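Local coordinates for C alpha-dehydrogenase (Sphingobium sp. SYK-6, PDB 4YAE), which is a short-chain dehydrogenase/reductase that binds NADH and probably oxidises alcohol groups with NAD(+) as hydride acceptor, at residues F9-A14 with I61-S66; A69-A74 with I123-P128. All blocks are in the same frame, centred on the assembly; numbering follows the deposited sequence.

Interactions 1 and 2 illustrate how a Rossmann-type cofactor site is built up in layers. Interaction 1 joins the first strand of the parallel sheet to the chain that leaves strand 58-62 and carries Asp-64 and Val-65 of the NADH site; interaction 2 packs helices 68-82 and 105-133 against each other on one side of the sheet, its centre about 12 Å from that of interaction 1. Three touches tie the layers together. CE2 of Phe-9 meets CZ of Phe-126 at 3.6 Å, CE of Met-71 packs against O of Val-65, also at 3.6 Å, and the amide N of Asp-64 probably hydrogen-bonds OE1 of Gln-70, 3.0 Å away. Gln-70 and Met-71 therefore form a second shell, touching Asp-64 and Val-65 respectively.

Interaction 1. Residues F9-A14 with I61-S66; sequences FITGGA and IRLDVS
With CG trans to the backbone N (chi1 -175°), Phe-9 brings the far edge of its ring up to residues 61-66, where Leu-63, itself trans at chi1 (173°), supplies a methyl to meet it. CD2 of Leu-63 lies in the plane of the ring, at its edge, 4.0 Å from CZ of Phe-9. The neighbouring edge atom, CE1 of Phe-9, takes the CD1 methyl of Ile-61 at 4.1 Å, and both aliphatic chains run roughly perpendicular to the aromatic one. Two residues further along each segment, CG2 of Thr-11 rests on CG1 of Val-65 at 3.8 Å. The threonine is divided in its duties: its methyl joins this apolar seam while OG1 hydrogen-bonds backbone N of Asn-91 and Ala-92. The bond from Ser-66 N to Asp-64 OD1 (3.0 Å) closes an Asx turn round Val-65, and Ser-66 OG adds a second from the same carboxylate face (2.8 Å). Strand 31-36 lies between strands 7-11 and 58-62; side chains, with no hydrogen bond, make the contact. This is the C-terminal end of the parallel strands, where a Rossmann fold binds its dinucleotide: Thr-11 leads into the glycine-rich turn, and Asp-64 and Val-65 belong to the NADH site.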
loop_
_atom_site.group_PDB
_atom_site.type_symbol
_atom_site.label_atom_id
_atom_site.label_comp_id
_atom_site.label_asym_id
_atom_site.label_seq_id
_atom_site.Cartn_x
_atom_site.Cartn_y
_atom_site.Cartn_z
ATOM N N PHE A 9 13.892 14.498 13.605
ATOM C CA PHE A 9 12.514 14.463 14.059
ATOM C C PHE A 9 12.064 13.017 13.957
ATOM O O PHE A 9 12.098 12.460 12.865
ATOM C CB PHE A 9 11.645 15.365 13.186
ATOM C CG PHE A 9 10.221 15.480 13.652
ATOM C CD1 PHE A 9 9.843 16.512 14.491
ATOM C CD2 PHE A 9 9.267 14.575 13.234
ATOM C CE1 PHE A 9 8.530 16.629 14.913
ATOM C CE2 PHE A 9 7.952 14.684 13.659
ATOM C CZ PHE A 9 7.586 15.711 14.499
ATOM N N ILE A 10 11.676 12.416 15.081
ATOM C CA ILE A 10 11.408 10.974 15.136
ATOM C C ILE A 10 10.005 10.692 15.671
ATOM O O ILE A 10 9.735 10.925 16.850
ATOM C CB ILE A 10 12.444 10.249 16.035
ATOM C CG1 ILE A 10 13.866 10.611 15.593
ATOM C CG2 ILE A 10 12.226 8.747 15.988
ATOM C CD1 ILE A 10 14.953 10.047 16.470
ATOM N N THR A 11 9.117 10.197 14.814
ATOM C CA THR A 11 7.783 9.798 15.281
ATOM C C THR A 11 7.856 8.397 15.889
ATOM O O THR A 11 8.717 7.600 15.530
ATOM C CB THR A 11 6.730 9.828 14.166
ATOM O OG1 THR A 11 6.981 8.771 13.228
ATOM C CG2 THR A 11 6.738 11.169 13.447
ATOM N N GLY A 12 6.963 8.105 16.827
ATOM C CA GLY A 12 7.107 6.916 17.652
ATOM C C GLY A 12 8.445 6.920 18.364
ATOM O O GLY A 12 9.053 5.870 18.583
ATOM N N GLY A 13 8.905 8.111 18.728
ATOM C CA GLY A 13 10.266 8.286 19.200
ATOM C C GLY A 13 10.483 7.987 20.668
ATOM O O GLY A 13 11.618 8.041 21.134
ATOM N N ALA A 14 9.414 7.669 21.396
ATOM C CA ALA A 14 9.504 7.532 22.850
ATOM C C ALA A 14 9.685 6.093 23.315
ATOM O O ALA A 14 9.851 5.847 24.520
ATOM C CB ALA A 14 8.274 8.124 23.508
ATOM N N ILE A 61 7.290 16.356 21.434
ATOM C CA ILE A 61 6.025 16.875 20.909
ATOM C C ILE A 61 5.008 15.749 20.919
ATOM O O ILE A 61 5.245 14.696 20.331
ATOM C CB ILE A 61 6.168 17.427 19.472
ATOM C CG1 ILE A 61 7.210 18.545 19.405
ATOM C CG2 ILE A 61 4.812 17.935 18.952
ATOM C CD1 ILE A 61 7.478 19.080 18.001
ATOM N N ARG A 62 3.878 15.956 21.583
ATOM C CA ARG A 62 2.781 14.990 21.513
ATOM C C ARG A 62 2.078 15.147 20.172
ATOM O O ARG A 62 1.578 16.233 19.861
ATOM C CB ARG A 62 1.794 15.197 22.658
ATOM C CG ARG A 62 0.727 14.138 22.773
ATOM C CD ARG A 62 -0.205 14.520 23.922
ATOM N NE ARG A 62 -1.384 13.666 24.050
ATOM C CZ ARG A 62 -2.638 14.054 23.825
ATOM N NH1 ARG A 62 -2.919 15.294 23.437
ATOM N NH2 ARG A 62 -3.629 13.188 23.985
ATOM N N LEU A 63 2.011 14.065 19.399
ATOM C CA LEU A 63 1.602 14.144 18.004
ATOM C C LEU A 63 0.835 12.905 17.556
ATOM O O LEU A 63 1.245 11.787 17.834
ATOM C CB LEU A 63 2.833 14.325 17.112
ATOM C CG LEU A 63 2.608 14.257 15.601
ATOM C CD1 LEU A 63 1.797 15.456 15.123
ATOM C CD2 LEU A 63 3.950 14.172 14.875
ATOM N N ASP A 64 -0.277 13.135 16.859
ATOM C CA ASP A 64 -0.989 12.095 16.125
ATOM C C ASP A 64 -0.579 12.219 14.654
ATOM O O ASP A 64 -0.951 13.188 13.997
ATOM C CB ASP A 64 -2.506 12.267 16.288
ATOM C CG ASP A 64 -3.316 11.226 15.536
ATOM O OD1 ASP A 64 -2.757 10.460 14.722
ATOM O OD2 ASP A 64 -4.544 11.191 15.764
ATOM N N VAL A 65 0.179 11.254 14.136
ATOM C CA VAL A 65 0.739 11.396 12.799
ATOM C C VAL A 65 -0.323 11.364 11.701
ATOM O O VAL A 65 -0.020 11.686 10.554
ATOM C CB VAL A 65 1.792 10.303 12.501
ATOM C CG1 VAL A 65 2.997 10.481 13.405
ATOM C CG2 VAL A 65 1.203 8.900 12.651
ATOM N N SER A 66 -1.554 10.975 12.036
ATOM C CA SER A 66 -2.635 10.979 11.054
ATOM C C SER A 66 -3.343 12.328 10.967
ATOM O O SER A 66 -4.221 12.517 10.120
ATOM C CB SER A 66 -3.657 9.882 11.372
ATOM O OG SER A 66 -4.415 10.194 12.529
#

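Interaction 2. Residues A69-A74 with I123-P128; sequences AQMAEA and IMAFTP
Phe-126, Met-71 and Ala-125 carry the contact between helices 68-82 and 105-133. Met-71 swings CG away from its own amide (chi1 -175°), and its chain then bends at both following torsions; the bends set SD at the edge of the Phe-126 ring and turn CE to Val-65 of the NADH site. SD of Met-71 stands 3.8 Å from CE1 of Phe-126, in the ring plane, and the two side chains meet at about a right angle. It is a Met-aromatic contact of the edge type. Closer to the backbone, CG of Met-71 presses on CB of Ala-125 at 3.5 Å, tighter than an ordinary van der Waals approach. The small methyl lets the backbones come near, and CA of Ala-72 lies only 5.3 Å from CA of Ala-125. In the Rossmann fold of this short-chain dehydrogenase, both helices lie on the same side of the parallel sheet, their local axes running nearly in the same direction, 25° apart and 8.9 Å at closest approach. The Phe-126 ring also meets that of Phe-9 in the first strand. Half a turn or so beyond Met-71, the backbone C of Ala-74 lies 4.4 Å from CZ of Phe-126, a looser approach, while Ile-123 and Met-124 on helix 105-133 pack against Phe-100 and Tyr-105 of the second subunit.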
loop_
_atom_site.group_PDB
_atom_site.type_symbol
_atom_site.label_atom_id
_atom_site.label_comp_id
_atom_site.label_asym_id
_atom_site.label_seq_id
_atom_site.Cartn_x
_atom_site.Cartn_y
_atom_site.Cartn_z
ATOM N N ALA A 69 -3.021 18.691 10.154
ATOM C CA ALA A 69 -2.801 20.012 10.725
ATOM C C ALA A 69 -1.779 19.939 11.857
ATOM O O ALA A 69 -0.889 20.782 11.927
ATOM C CB ALA A 69 -4.105 20.617 11.217
ATOM N N GLN A 70 -1.901 18.941 12.734
ATOM C CA GLN A 70 -0.910 18.745 13.797
ATOM C C GLN A 70 0.488 18.499 13.228
ATOM O O GLN A 70 1.480 18.972 13.781
ATOM C CB GLN A 70 -1.279 17.568 14.705
ATOM C CG GLN A 70 -2.338 17.823 15.755
ATOM C CD GLN A 70 -2.237 16.859 16.953
ATOM O OE1 GLN A 70 -1.556 15.822 16.903
ATOM N NE2 GLN A 70 -2.902 17.221 18.046
ATOM N N MET A 71 0.574 17.739 12.138
ATOM C CA MET A 71 1.871 17.441 11.540
ATOM C C MET A 71 2.522 18.739 11.033
ATOM O O MET A 71 3.709 18.961 11.251
ATOM C CB MET A 71 1.738 16.417 10.414
ATOM C CG MET A 71 3.058 15.965 9.822
ATOM S SD MET A 71 3.957 14.841 10.921
ATOM C CE MET A 71 3.164 13.276 10.542
ATOM N N ALA A 72 1.754 19.609 10.377
ATOM C CA ALA A 72 2.310 20.887 9.922
ATOM C C ALA A 72 2.765 21.751 11.103
ATOM O O ALA A 72 3.813 22.393 11.047
ATOM C CB ALA A 72 1.298 21.642 9.076
ATOM N N GLU A 73 1.971 21.761 12.169
ATOM C CA GLU A 73 2.317 22.507 13.371
ATOM C C GLU A 73 3.612 21.957 13.976
ATOM O O GLU A 73 4.468 22.713 14.430
ATOM C CB GLU A 73 1.185 22.441 14.402
ATOM C CG GLU A 73 -0.089 23.134 13.994
ATOM C CD GLU A 73 -1.267 22.731 14.875
ATOM O OE1 GLU A 73 -1.040 22.140 15.957
ATOM O OE2 GLU A 73 -2.420 22.998 14.480
ATOM N N ALA A 74 3.753 20.635 13.975
ATOM C CA ALA A 74 4.939 20.012 14.546
ATOM C C ALA A 74 6.188 20.357 13.738
ATOM O O ALA A 74 7.278 20.523 14.294
ATOM C CB ALA A 74 4.752 18.519 14.625
ATOM N N ILE A 123 6.169 13.273 5.021
ATOM C CA ILE A 123 6.815 13.711 3.799
ATOM C C ILE A 123 6.174 15.012 3.296
ATOM O O ILE A 123 6.872 15.978 2.975
ATOM C CB ILE A 123 6.749 12.595 2.733
ATOM C CG1 ILE A 123 7.664 11.446 3.150
ATOM C CG2 ILE A 123 7.159 13.114 1.359
ATOM C CD1 ILE A 123 7.349 10.127 2.490
ATOM N N MET A 124 4.847 15.056 3.259
ATOM C CA MET A 124 4.141 16.246 2.785
ATOM C C MET A 124 4.451 17.489 3.623
ATOM O O MET A 124 4.663 18.580 3.085
ATOM C CB MET A 124 2.629 15.998 2.791
ATOM C CG MET A 124 2.143 15.006 1.743
ATOM S SD MET A 124 2.362 15.543 0.028
ATOM C CE MET A 124 2.008 17.230 0.132
ATOM N N ALA A 125 4.488 17.318 4.944
ATOM C CA ALA A 125 4.661 18.434 5.861
ATOM C C ALA A 125 6.098 18.924 5.948
ATOM O O ALA A 125 6.341 20.123 6.065
ATOM C CB ALA A 125 4.177 18.045 7.240
ATOM N N PHE A 126 7.049 17.993 5.917
ATOM C CA PHE A 126 8.434 18.337 6.213
ATOM C C PHE A 126 9.298 18.608 4.976
ATOM O O PHE A 126 10.257 19.365 5.066
ATOM C CB PHE A 126 9.095 17.233 7.051
ATOM C CG PHE A 126 8.704 17.249 8.504
ATOM C CD1 PHE A 126 7.578 16.578 8.954
ATOM C CD2 PHE A 126 9.469 17.936 9.425
ATOM C CE1 PHE A 126 7.233 16.593 10.283
ATOM C CE2 PHE A 126 9.128 17.953 10.759
ATOM C CZ PHE A 126 8.009 17.281 11.191
ATOM N N THR A 127 8.988 18.019 3.822
ATOM C CA THR A 127 9.917 18.159 2.700
ATOM C C THR A 127 9.946 19.573 2.080
ATOM O O THR A 127 10.975 19.964 1.543
ATOM C CB THR A 127 9.651 17.106 1.576
ATOM O OG1 THR A 127 8.293 17.160 1.132
ATOM C CG2 THR A 127 9.954 15.709 2.079
ATOM N N PRO A 128 8.850 20.362 2.165
ATOM C CA PRO A 128 9.032 21.710 1.603
ATOM C C PRO A 128 10.201 22.455 2.256
ATOM O O PRO A 128 11.036 23.028 1.555
ATOM C CB PRO A 128 7.685 22.392 1.887
ATOM C CG PRO A 128 6.708 21.262 1.859
ATOM C CD PRO A 128 7.437 20.087 2.483
#